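Local coordinates for EAL domain protein (Vibrio cholerae serotype O1, PDB 6IJ2) that degrades the cyclic dinucleotides c-di-GMP and cGAMP as a calcium-binding EAL-type phosphodiesterase, here holding the product 5'-pGpG, at residues V178-D181 and M182-R186. The protein carries 1 engineered substitution. Numbering follows the deposited sequence.
Sequences VKVD and MGLIR. With nucleotides of chain B.
Asp-181 turns its carboxylate onto the first turn of the helix that follows it: OD2 accepts from Gly-183 N at 2.8 Å, making this residue the N-cap. With CG anti to the backbone N (chi1 -178°), the carboxylate lies beside the residue's own carbonyl carbon. The amide of Gly-183 meets OD2 from above the carboxylate plane, 55° out of it, and the N-H...O angle is 151°. A short, acidic side chain suits the place, because it reaches forward to an amide of the first turn that has no preceding helical carbonyl to bond to, and its negative charge probably interacts favourably with the helix dipole. The backbone adds a second bond, from Leu-184 N to Asp-181 O at 3.1 Å. A water links OD1 to Met-182 N, and OD1 also has a weak hydrogen bond with the OG of Ser-162, a residue that coordinates calcium.

The setting is the C-terminal end of strand 177-180 in the TIM-like barrel of EAL domains, the end at which the metals and the nucleotide gather. From this strand Lys-179, a long cation, forms a salt bridge with the calcium ligand Glu-128.

Apolar contacts join the strand to the helix. CG1 of Val-180, a compact beta-branched residue suited to a strand, touches Leu-184 CD1 at 3.9 Å, the two side chains crossing at about a right angle. Ile-185 CG2 approaches the same methyl more loosely, at 4.3 Å. Leu-184 and Ile-185 are both buried, and their branched hydrocarbon side chains suit a site enclosed by the strand, neighbouring helices and, for Leu-184, Ala-171 of the second subunit. Met-198 and Phe-205 of helix 192-207 also pack on Val-180.

Met-182 meets the ligand: its extended, flexible thioether puts SD 3.7 Å from C2 of guanine G1 of chain B, and CE 3.6 Å from N2 of the same base.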
# COMPACT_ATOMS: atom_id res chain seq x y z
N VAL A 178 -6.32 9.52 9.14
CA VAL A 178 -5.65 8.94 7.98
C VAL A 178 -5.72 9.98 6.87
O VAL A 178 -6.82 10.43 6.51
CB VAL A 178 -6.26 7.60 7.54
CG1 VAL A 178 -5.73 7.19 6.17
CG2 VAL A 178 -5.85 6.52 8.50
N LYS A 179 -4.55 10.42 6.39
CA LYS A 179 -4.48 11.37 5.29
C LYS A 179 -4.47 10.60 3.98
O LYS A 179 -3.67 9.68 3.80
CB LYS A 179 -3.22 12.24 5.40
CG LYS A 179 -3.24 13.05 6.68
CD LYS A 179 -3.00 14.55 6.44
CE LYS A 179 -1.59 14.87 6.26
NZ LYS A 179 -1.31 16.35 6.12
N VAL A 180 -5.36 10.97 3.06
CA VAL A 180 -5.52 10.24 1.80
C VAL A 180 -4.71 10.96 0.73
O VAL A 180 -4.95 12.15 0.46
CB VAL A 180 -6.99 10.11 1.40
CG1 VAL A 180 -7.09 9.36 0.05
CG2 VAL A 180 -7.75 9.36 2.47
N ASP A 181 -3.81 10.21 0.10
CA ASP A 181 -2.89 10.78 -0.88
C ASP A 181 -3.65 11.45 -2.01
O ASP A 181 -4.71 10.98 -2.44
CB ASP A 181 -1.99 9.67 -1.44
CG ASP A 181 -0.99 10.19 -2.44
OD1 ASP A 181 0.00 10.80 -2.01
OD2 ASP A 181 -1.19 10.00 -3.65
N MET A 182 -3.07 12.53 -2.54
CA MET A 182 -3.76 13.28 -3.58
C MET A 182 -4.00 12.46 -4.84
O MET A 182 -4.93 12.76 -5.60
CB MET A 182 -2.98 14.54 -3.94
CG MET A 182 -1.66 14.33 -4.61
SD MET A 182 -0.96 15.94 -4.99
CE MET A 182 -0.00 15.50 -6.43
N GLY A 183 -3.18 11.43 -5.07
CA GLY A 183 -3.37 10.61 -6.25
C GLY A 183 -4.73 9.95 -6.28
O GLY A 183 -5.31 9.77 -7.36
N LEU A 184 -5.26 9.57 -5.12
CA LEU A 184 -6.58 8.95 -5.05
C LEU A 184 -7.72 9.94 -5.21
O LEU A 184 -8.83 9.54 -5.58
CB LEU A 184 -6.78 8.21 -3.73
CG LEU A 184 -5.98 6.94 -3.50
CD1 LEU A 184 -6.49 6.27 -2.21
CD2 LEU A 184 -6.05 6.00 -4.71
N ILE A 185 -7.51 11.22 -4.91
CA ILE A 185 -8.61 12.16 -5.04
C ILE A 185 -8.51 13.01 -6.30
O ILE A 185 -9.48 13.70 -6.62
CB ILE A 185 -8.74 13.05 -3.79
CG1 ILE A 185 -7.51 13.93 -3.64
CG2 ILE A 185 -8.97 12.16 -2.56
CD1 ILE A 185 -7.73 15.34 -4.12
N ARG A 186 -7.39 12.95 -7.03
CA ARG A 186 -7.24 13.77 -8.23
C ARG A 186 -8.37 13.49 -9.22
O ARG A 186 -8.50 12.36 -9.72
CB ARG A 186 -5.88 13.52 -8.88
CG ARG A 186 -5.58 14.39 -10.11
CD ARG A 186 -5.50 15.89 -9.76
NE ARG A 186 -4.48 16.17 -8.75
CZ ARG A 186 -4.71 16.73 -7.56
NH1 ARG A 186 -5.93 17.11 -7.19
NH2 ARG A 186 -3.70 16.91 -6.72
OP3 G B 1 2.07 14.09 1.98
P G B 1 3.42 14.58 2.02
OP1 G B 1 3.73 15.16 3.29
OP2 G B 1 4.24 13.50 1.56
O5' G B 1 3.42 15.68 0.89
C5' G B 1 3.41 17.07 1.20
C4' G B 1 3.75 17.87 -0.03
O4' G B 1 2.56 18.09 -0.81
C3' G B 1 4.36 19.26 0.20
O3' G B 1 5.50 19.51 -0.58
C2' G B 1 3.25 20.20 -0.25
O2' G B 1 3.66 21.41 -0.83
C1' G B 1 2.58 19.38 -1.34
N9 G B 1 1.21 19.79 -1.61
C8 G B 1 0.30 20.27 -0.71
N7 G B 1 -0.85 20.55 -1.24
C5 G B 1 -0.69 20.22 -2.58
C6 G B 1 -1.61 20.31 -3.66
O6 G B 1 -2.76 20.71 -3.65
N1 G B 1 -1.03 19.89 -4.85
C2 G B 1 0.25 19.44 -4.98
N2 G B 1 0.62 19.06 -6.21
N3 G B 1 1.11 19.34 -3.98
C4 G B 1 0.57 19.75 -2.82
O HOH W 1 -0.86 13.85 -1.19